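Local coordinates for protein aminoglycoside N(3)-acetyltransferase (Enterobacter cloacae, PDB 6NP3) that transfers an acetyl group from acetyl-CoA to the 3-amino group of 2-deoxystreptamine antibiotics such as gentamicin, probably conferring resistance to them, at residues Gly16-Ser19 / Gly20-Val23; Ala86-Pro89 / Asp90-Pro93; Ile259-Leu262 / Glu263-Ala267. All blocks are in the same frame, centred on the assembly; numbering follows the deposited sequence. Where two conformers were deposited one is given.

Contact 1 of 3, residues Gly16-Ser19 / Gly20-Val23; sequences GVRS and GDMV
A type II beta turn from R18 to D21 links helix 5-15 to strand 22-27 of the mixed sheet, and R18 and D21 are joined across it by two bonds of opposite direction. The backbone bond of the turn runs from D21 N to R18 O, 3.0 Å. The return bond uses the side chain: R18 N gives its hydrogen to D21 OD2 at 2.8 Å and is nearly straight, 169° at the hydrogen. The donor stands well above the carboxylate plane, 67° out of it. The D21 carboxylate lies beside its own backbone N, with CG anti to the carbonyl carbon (chi1 -79°), and this folds it back over the turn. OD1 takes a different partner. One water donates to D21 OD1 and to S19 O, 2.8 Å from each, and so bridges the carboxylate to the S19 carbonyl within the turn. G20 has the positive phi that glycine readily takes at the third position of a type II turn. G16 also has positive phi and ends helix 5-15 in a Schellman motif. V17 CG1 lies 4.4 Å from V23 CG2, and both valines pack on V50 of helix 39-50. R18 bends back at chi2, and its NH1 reaches V17 O at 3.0 Å as well as R13 O in the helix. D21 OD2 has a second partner, a salt bridge from K156 NZ on the neighbouring strand 156-160. The carboxylate is thus held by a backbone N-H, an ammonium group and a water. This set of donors fixes its rotation and would probably favour its charged form.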
ATOM      1  N   GLY A  16      13.286 -15.519  -1.457  1.00 15.11           N
ATOM      2  CA  GLY A  16      12.295 -16.333  -0.798  1.00 15.28           C
ATOM      3  C   GLY A  16      10.901 -16.214  -1.361  1.00 14.35           C
ATOM      4  O   GLY A  16       9.984 -16.805  -0.806  1.00 14.94           O
ATOM      5  N   VAL A  17      10.713 -15.500  -2.458  1.00 14.08           N
ATOM      6  CA  VAL A  17       9.412 -15.517  -3.108  1.00 13.46           C
ATOM      7  C   VAL A  17       9.185 -16.868  -3.766  1.00 14.37           C
ATOM      8  O   VAL A  17      10.051 -17.384  -4.483  1.00 15.93           O
ATOM      9  CB  VAL A  17       9.332 -14.414  -4.157  1.00 13.55           C
ATOM     10  CG1 VAL A  17       7.962 -14.446  -4.821  1.00 14.30           C
ATOM     11  CG2 VAL A  17       9.540 -13.041  -3.526  1.00 14.42           C
ATOM     12  N   ARG A  18       8.044 -17.475  -3.488  1.00 14.29           N
ATOM     13  CA  ARG A  18       7.699 -18.789  -3.989  1.00 15.04           C
ATOM     14  C   ARG A  18       6.419 -18.727  -4.802  1.00 14.20           C
ATOM     15  O   ARG A  18       5.550 -17.868  -4.590  1.00 13.82           O
ATOM     16  CB  ARG A  18       7.492 -19.757  -2.837  1.00 16.79           C
ATOM     17  CG  ARG A  18       8.752 -20.026  -2.029  1.00 19.78           C
ATOM     18  CD  ARG A  18       9.776 -20.810  -2.844  1.00 23.42           C
ATOM     19  NE  ARG A  18      11.063 -20.972  -2.175  1.00 27.05           N
ATOM     20  CZ  ARG A  18      12.108 -20.170  -2.340  1.00 28.16           C
ATOM     21  NH1 ARG A  18      12.032 -19.115  -3.128  1.00 23.99           N
ATOM     22  NH2 ARG A  18      13.232 -20.417  -1.695  1.00 29.90           N
ATOM     23  N   SER A  19       6.307 -19.653  -5.754  0.52 15.11           N
ATOM     24  CA  SER A  19       5.069 -19.807  -6.498  0.52 15.56           C
ATOM     25  C   SER A  19       3.908 -19.948  -5.527  0.52 14.09           C
ATOM     26  O   SER A  19       3.982 -20.688  -4.539  0.52 14.98           O
ATOM     27  CB  SER A  19       5.159 -21.024  -7.425  0.52 18.26           C
ATOM     28  OG  SER A  19       6.173 -20.849  -8.404  0.52 21.16           O
ATOM     29  N   GLY A  20       2.844 -19.204  -5.800  1.00 13.14           N
ATOM     30  CA  GLY A  20       1.679 -19.203  -4.960  1.00 12.73           C
ATOM     31  C   GLY A  20       1.645 -18.115  -3.910  1.00 11.91           C
ATOM     32  O   GLY A  20       0.622 -17.953  -3.242  1.00 12.14           O
ATOM     33  N   ASP A  21       2.732 -17.379  -3.727  1.00 11.52           N
ATOM     34  CA  ASP A  21       2.769 -16.381  -2.672  1.00 11.67           C
ATOM     35  C   ASP A  21       1.824 -15.215  -2.974  1.00 11.44           C
ATOM     36  O   ASP A  21       1.492 -14.909  -4.121  1.00 11.82           O
ATOM     37  CB  ASP A  21       4.189 -15.827  -2.511  1.00 12.14           C
ATOM     38  CG  ASP A  21       5.130 -16.736  -1.724  1.00 12.93           C
ATOM     39  OD1 ASP A  21       4.711 -17.781  -1.212  1.00 13.86           O
ATOM     40  OD2 ASP A  21       6.316 -16.338  -1.589  1.00 13.78           O
ATOM     41  N   MET A  22       1.479 -14.517  -1.892  1.00 10.92           N
ATOM     42  CA  MET A  22       0.689 -13.288  -1.870  1.00 10.69           C
ATOM     43  C   MET A  22       1.678 -12.188  -1.474  1.00 10.80           C
ATOM     44  O   MET A  22       2.123 -12.148  -0.318  1.00 11.88           O
ATOM     45  CB  MET A  22      -0.385 -13.447  -0.790  1.00 11.30           C
ATOM     46  CG  MET A  22      -1.108 -12.165  -0.362  1.00 12.23           C
ATOM     47  SD  MET A  22      -2.334 -11.529  -1.474  1.00 12.79           S
ATOM     48  CE  MET A  22      -1.361 -10.406  -2.468  1.00 12.72           C
ATOM     49  N   VAL A  23       2.033 -11.305  -2.413  0.83 11.01           N
ATOM     50  CA  VAL A  23       3.117 -10.340  -2.219  0.83 11.28           C
ATOM     51  C   VAL A  23       2.613  -8.914  -2.414  0.83 11.30           C
ATOM     52  O   VAL A  23       1.930  -8.615  -3.403  0.83 11.85           O
ATOM     53  CB  VAL A  23       4.293 -10.633  -3.170  0.83 13.06           C
ATOM     54  CG1 VAL A  23       5.358  -9.555  -3.109  0.83 13.67           C
ATOM     55  CG2 VAL A  23       4.860 -11.992  -2.871  0.83 14.51           C
TER
HETATM   56  O   HOH W   1       3.346 -20.104  -1.923  1.00 23.96           O

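Contact 2 of 3, residues Ala86-Pro89 / Asp90-Pro93; sequences AFDP and DHAP
With CG anti to the backbone N (chi1 -176°), the carboxylate of D88 stands over the start of the turn that follows it, and H91, whose CG lies beside its own N (chi1 -60°), sets its ring alongside. The two side chains point the same way. D88 OD2 meets the ring at its edge, near the ring plane, and H91 ND1 donates to it in a weak bond of 3.1 Å. Carboxylate and ring planes are steeply inclined, 78° apart. The other oxygen, D88 OD1, accepts from D90 N at 3.2 Å, with the donor above the carboxylate plane. This side-chain-to-backbone bond spans two residues and has the form of an Asx turn. The backbone carbonyl of D88 is gripped twice as well. A92 N lies 2.8 Å from D88 O, nearly along the C=O axis. H91 N lies 3.0 Å from the same D88 O but comes from above the carbonyl plane. P89 and D90 have helical backbone angles, so the chain makes a tight turn within the long loop between helix 78-83 and helix 101-106. A92 CB rests 3.6 Å from F87 CE1, meeting the ring obliquely. The F87 ring also packs edge-to-face with W62, and A92 touches W62 too. R113 NH1 bonds to A92 O and more weakly to P89 O, which ties the loop to the short strand 112-113. The D88 and D90 carboxylates come near each other as like charges, with OD1 of D88 4.1 Å from OD2 of D90. The D88 carboxylate may favour a protonated H91, though their bond is weak, while the backbone bonds to D88 hold the turn's shape.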
ATOM      1  N   ALA A  86     -14.989  12.457 -10.751  1.00 17.43           N
ATOM      2  CA  ALA A  86     -15.262  11.257  -9.971  1.00 17.39           C
ATOM      3  C   ALA A  86     -14.160  10.220 -10.161  1.00 16.89           C
ATOM      4  O   ALA A  86     -13.586  10.083 -11.246  1.00 17.39           O
ATOM      5  CB  ALA A  86     -16.594  10.631 -10.372  1.00 19.07           C
ATOM      6  N   PHE A  87     -13.836   9.506  -9.076  1.00 16.10           N
ATOM      7  CA  PHE A  87     -12.883   8.401  -9.155  1.00 14.93           C
ATOM      8  C   PHE A  87     -13.435   7.307 -10.055  1.00 15.94           C
ATOM      9  O   PHE A  87     -14.499   6.744  -9.787  1.00 17.45           O
ATOM     10  CB  PHE A  87     -12.604   7.840  -7.763  1.00 14.87           C
ATOM     11  CG  PHE A  87     -11.649   6.670  -7.754  1.00 14.46           C
ATOM     12  CD1 PHE A  87     -10.313   6.836  -8.071  1.00 14.65           C
ATOM     13  CD2 PHE A  87     -12.085   5.411  -7.379  1.00 15.01           C
ATOM     14  CE1 PHE A  87      -9.449   5.780  -8.032  1.00 15.17           C
ATOM     15  CE2 PHE A  87     -11.182   4.337  -7.344  1.00 15.27           C
ATOM     16  CZ  PHE A  87      -9.889   4.553  -7.662  1.00 15.17           C
ATOM     17  N   ASP A  88     -12.718   7.009 -11.120  1.00 16.29           N
ATOM     18  CA  ASP A  88     -13.117   5.950 -12.042  1.00 17.47           C
ATOM     19  C   ASP A  88     -12.026   4.891 -11.981  1.00 17.66           C
ATOM     20  O   ASP A  88     -10.912   5.137 -12.475  1.00 17.72           O
ATOM     21  CB  ASP A  88     -13.234   6.515 -13.456  1.00 20.50           C
ATOM     22  CG  ASP A  88     -13.743   5.498 -14.445  1.00 25.08           C
ATOM     23  OD1 ASP A  88     -13.661   4.287 -14.137  1.00 25.59           O
ATOM     24  OD2 ASP A  88     -14.208   5.914 -15.531  1.00 28.49           O
ATOM     25  N   PRO A  89     -12.274   3.739 -11.339  1.00 18.14           N
ATOM     26  CA  PRO A  89     -11.177   2.789 -11.094  1.00 18.36           C
ATOM     27  C   PRO A  89     -10.527   2.286 -12.363  1.00 17.75           C
ATOM     28  O   PRO A  89      -9.338   1.939 -12.347  1.00 18.94           O
ATOM     29  CB  PRO A  89     -11.864   1.655 -10.313  1.00 20.52           C
ATOM     30  CG  PRO A  89     -13.327   1.811 -10.571  1.00 23.24           C
ATOM     31  CD  PRO A  89     -13.536   3.290 -10.713  1.00 21.11           C
ATOM     32  N   ASP A  90     -11.261   2.266 -13.480  1.00 18.94           N
ATOM     33  CA  ASP A  90     -10.694   1.763 -14.723  1.00 20.30           C
ATOM     34  C   ASP A  90      -9.734   2.751 -15.372  1.00 20.17           C
ATOM     35  O   ASP A  90      -8.911   2.343 -16.202  1.00 22.42           O
ATOM     36  CB  ASP A  90     -11.806   1.388 -15.717  1.00 23.93           C
ATOM     37  CG  ASP A  90     -12.707   0.268 -15.203  1.00 27.58           C
ATOM     38  OD1 ASP A  90     -12.188  -0.711 -14.629  1.00 29.06           O
ATOM     39  OD2 ASP A  90     -13.941   0.356 -15.394  1.00 30.83           O
ATOM     40  N   HIS A  91      -9.824   4.039 -15.031  1.00 19.32           N
ATOM     41  CA  HIS A  91      -9.060   5.068 -15.727  1.00 19.82           C
ATOM     42  C   HIS A  91      -8.206   5.953 -14.836  1.00 20.18           C
ATOM     43  O   HIS A  91      -7.298   6.611 -15.349  1.00 23.34           O
ATOM     44  CB  HIS A  91     -10.007   5.940 -16.557  1.00 22.54           C
ATOM     45  CG  HIS A  91     -10.762   5.155 -17.586  1.00 25.12           C
ATOM     46  ND1 HIS A  91     -12.036   4.673 -17.375  1.00 27.12           N
ATOM     47  CD2 HIS A  91     -10.385   4.696 -18.802  1.00 27.80           C
ATOM     48  CE1 HIS A  91     -12.430   3.998 -18.441  1.00 28.50           C
ATOM     49  NE2 HIS A  91     -11.445   3.996 -19.319  1.00 29.27           N
ATOM     50  N   ALA A  92      -8.417   5.959 -13.536  1.00 18.36           N
ATOM     51  CA  ALA A  92      -7.730   6.904 -12.661  1.00 17.50           C
ATOM     52  C   ALA A  92      -6.269   6.507 -12.494  1.00 16.08           C
ATOM     53  O   ALA A  92      -5.987   5.400 -12.012  1.00 15.95           O
ATOM     54  CB  ALA A  92      -8.438   6.914 -11.306  1.00 18.19           C
ATOM     55  N   PRO A  93      -5.309   7.360 -12.814  1.00 16.04           N
ATOM     56  CA  PRO A  93      -3.909   6.971 -12.626  1.00 16.23           C
ATOM     57  C   PRO A  93      -3.501   6.881 -11.159  1.00 15.66           C
ATOM     58  O   PRO A  93      -4.080   7.519 -10.274  1.00 15.37           O
ATOM     59  CB  PRO A  93      -3.118   8.062 -13.358  1.00 18.69           C
ATOM     60  CG  PRO A  93      -4.089   9.162 -13.619  1.00 20.78           C
ATOM     61  CD  PRO A  93      -5.462   8.610 -13.590  1.00 17.37           C
TER

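Contact 3 of 3, residues Ile259-Leu262 / Glu263-Ala267; sequences IEWL and EARHA
W261 O is gripped by the far end of R265 and, more weakly, by its backbone. R265 NH2 donates to it at 3.1 Å, and R265 N makes a weak bond to the same oxygen. The site is the C-terminal part of helix 251-265, near the end of the chain. The carbonyl oxygen lies close to the plane of the guanidinium, so the bond is made by an in-plane N-H. It holds the group over the indole of W261. The two planes are only 3° apart, and the stack is a cation-pi contact with R265 CZ 3.5 Å from the centroid of the W261 five-membered ring. R265 CD covers the six-membered ring of the same indole in a CH-pi contact, almost on its normal. The chain of R265 is extended from CG to NE, and this lays CD over the six-membered ring and the guanidinium over the five-membered ring. The indole reaches its partner because W261 CG is anti to the backbone N (chi1 -172°). D229 of helix 222-233 accepts from W261 NE1 through OD2, which also makes a long, weak ion pair with R265 NH1. D229 OD2 thus lies near both members of the stack and may contribute weakly to the arginine's charge balance. Backbone helical bonds precede it along the chain: E263 N to I259 O at 3.0 Å and A264 N to E260 O at 2.9 Å. The bonds then shift to L262 O, which takes R265 N at 3.1 Å and, weakly, H266 N. The H266 ring lies with one face toward R265 CB and bonds to Y214 through NE2. E263 runs alongside I259, its OE2 bonded to R178 N and 3.5 Å from I259 CG2.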
ATOM      1  N   ILE A 259       1.232  -3.757  16.620  1.00 12.19           N
ATOM      2  CA  ILE A 259       0.171  -3.605  17.615  1.00 12.96           C
ATOM      3  C   ILE A 259       0.769  -3.644  19.018  1.00 13.82           C
ATOM      4  O   ILE A 259       0.455  -2.815  19.882  1.00 14.63           O
ATOM      5  CB  ILE A 259      -0.907  -4.689  17.425  1.00 12.70           C
ATOM      6  CG1 ILE A 259      -1.592  -4.511  16.064  1.00 12.79           C
ATOM      7  CG2 ILE A 259      -1.917  -4.679  18.571  1.00 14.09           C
ATOM      8  CD1 ILE A 259      -2.410  -5.720  15.655  1.00 13.77           C
ATOM      9  N   GLU A 260       1.587  -4.663  19.280  1.00 14.12           N
ATOM     10  CA  GLU A 260       2.241  -4.780  20.580  1.00 15.98           C
ATOM     11  C   GLU A 260       3.113  -3.562  20.870  1.00 15.16           C
ATOM     12  O   GLU A 260       3.154  -3.075  22.010  1.00 16.09           O
ATOM     13  CB  GLU A 260       3.062  -6.069  20.636  1.00 17.62           C
ATOM     14  CG  GLU A 260       2.237  -7.317  20.547  1.00 25.95           C
ATOM     15  CD  GLU A 260       3.061  -8.591  20.453  1.00 35.50           C
ATOM     16  OE1 GLU A 260       4.274  -8.562  20.739  1.00 36.70           O
ATOM     17  OE2 GLU A 260       2.483  -9.636  20.089  1.00 37.77           O
ATOM     18  N   TRP A 261       3.823  -3.062  19.866  1.00 15.17           N
ATOM     19  CA  TRP A 261       4.752  -1.952  20.044  1.00 15.13           C
ATOM     20  C   TRP A 261       4.000  -0.705  20.479  1.00 14.82           C
ATOM     21  O   TRP A 261       4.392  -0.026  21.440  1.00 16.00           O
ATOM     22  CB  TRP A 261       5.479  -1.719  18.717  1.00 15.46           C
ATOM     23  CG  TRP A 261       6.613  -0.768  18.687  1.00 15.69           C
ATOM     24  CD1 TRP A 261       7.937  -1.096  18.716  1.00 16.68           C
ATOM     25  CD2 TRP A 261       6.554   0.656  18.543  1.00 16.17           C
ATOM     26  NE1 TRP A 261       8.709   0.032  18.618  1.00 17.52           N
ATOM     27  CE2 TRP A 261       7.885   1.123  18.519  1.00 17.67           C
ATOM     28  CE3 TRP A 261       5.509   1.587  18.452  1.00 16.36           C
ATOM     29  CZ2 TRP A 261       8.197   2.468  18.387  1.00 18.38           C
ATOM     30  CZ3 TRP A 261       5.823   2.923  18.321  1.00 17.79           C
ATOM     31  CH2 TRP A 261       7.157   3.350  18.298  1.00 18.75           C
ATOM     32  N   LEU A 262       2.908  -0.387  19.780  1.00 14.15           N
ATOM     33  CA  LEU A 262       2.084   0.759  20.130  1.00 14.63           C
ATOM     34  C   LEU A 262       1.455   0.589  21.505  1.00 14.79           C
ATOM     35  O   LEU A 262       1.453   1.526  22.314  1.00 15.54           O
ATOM     36  CB  LEU A 262       0.996   0.967  19.079  1.00 14.15           C
ATOM     37  CG  LEU A 262       1.514   1.481  17.739  1.00 14.34           C
ATOM     38  CD1 LEU A 262       0.460   1.275  16.667  1.00 15.39           C
ATOM     39  CD2 LEU A 262       1.959   2.941  17.809  1.00 15.49           C
ATOM     40  N   GLU A 263       0.903  -0.588  21.799  1.00 14.94           N
ATOM     41  CA  GLU A 263       0.190  -0.778  23.067  1.00 15.32           C
ATOM     42  C   GLU A 263       1.129  -0.812  24.269  1.00 17.34           C
ATOM     43  O   GLU A 263       0.727  -0.434  25.379  1.00 19.03           O
ATOM     44  CB  GLU A 263      -0.663  -2.045  23.006  1.00 15.34           C
ATOM     45  CG  GLU A 263      -1.843  -1.831  22.056  1.00 14.97           C
ATOM     46  CD  GLU A 263      -2.746  -3.023  21.775  1.00 15.16           C
ATOM     47  OE1 GLU A 263      -2.518  -4.128  22.296  1.00 15.76           O
ATOM     48  OE2 GLU A 263      -3.705  -2.851  20.977  1.00 14.65           O
ATOM     49  N   ALA A 264       2.392  -1.187  24.049  1.00 16.79           N
ATOM     50  CA  ALA A 264       3.380  -1.135  25.119  1.00 18.69           C
ATOM     51  C   ALA A 264       3.785   0.297  25.438  1.00 20.09           C
ATOM     52  O   ALA A 264       4.207   0.586  26.567  1.00 22.79           O
ATOM     53  CB  ALA A 264       4.621  -1.955  24.746  1.00 19.54           C
ATOM     54  N   ARG A 265       3.657   1.212  24.482  1.00 20.21           N
ATOM     55  CA  ARG A 265       4.173   2.566  24.647  1.00 21.97           C
ATOM     56  C   ARG A 265       3.117   3.593  24.998  1.00 23.00           C
ATOM     57  O   ARG A 265       3.472   4.677  25.480  1.00 24.28           O
ATOM     58  CB  ARG A 265       4.885   3.042  23.378  1.00 23.36           C
ATOM     59  CG  ARG A 265       6.206   2.399  23.204  1.00 23.85           C
ATOM     60  CD  ARG A 265       6.781   2.545  21.825  1.00 25.46           C
ATOM     61  NE  ARG A 265       8.116   1.946  21.804  1.00 26.67           N
ATOM     62  CZ  ARG A 265       8.365   0.643  21.912  1.00 27.79           C
ATOM     63  NH1 ARG A 265       9.615   0.207  21.896  1.00 29.45           N
ATOM     64  NH2 ARG A 265       7.377  -0.232  22.034  1.00 26.28           N
ATOM     65  N   HIS A 266       1.842   3.290  24.789  1.00 23.74           N
ATOM     66  CA  HIS A 266       0.794   4.290  24.906  1.00 25.44           C
ATOM     67  C   HIS A 266      -0.359   3.739  25.733  1.00 31.01           C
ATOM     68  O   HIS A 266      -0.856   2.642  25.470  1.00 31.69           O
ATOM     69  CB  HIS A 266       0.390   4.755  23.507  1.00 23.23           C
ATOM     70  CG  HIS A 266       1.545   5.291  22.718  1.00 20.71           C
ATOM     71  ND1 HIS A 266       2.184   6.469  23.048  1.00 20.70           N
ATOM     72  CD2 HIS A 266       2.209   4.794  21.649  1.00 20.34           C
ATOM     73  CE1 HIS A 266       3.176   6.681  22.205  1.00 21.18           C
ATOM     74  NE2 HIS A 266       3.213   5.680  21.342  1.00 20.57           N
ATOM     75  N   ALA A 267      -0.751   4.489  26.762  1.00 35.54           N
ATOM     76  CA  ALA A 267      -1.799   4.025  27.662  1.00 40.85           C
ATOM     77  C   ALA A 267      -3.080   3.751  26.885  1.00 42.24           C
ATOM     78  O   ALA A 267      -3.355   4.370  25.852  1.00 41.27           O
ATOM     79  CB  ALA A 267      -2.065   5.062  28.753  1.00 41.99           C
TER

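In the fold
The three contacts follow one another along the single chain without overlap. Contact 1 leads from helix 5-15 into strand 22-27 of the seven-stranded mixed sheet. Contact 2 lies in the long loop between helix 78-83 and helix 101-106. Contact 3 lies at the C-terminal part of helix 251-265. None touches another. The centres of contacts 1 and 2 are about 29 Å apart. Those of contacts 1 and 3 are about 31 Å apart. Those of contacts 2 and 3 are about 37 Å apart, on opposite sides of the chain's centre. Bound gentamicin lies about 10 Å from the F87 side chain and about 13 Å from that of L262, so neither contact lines its pocket.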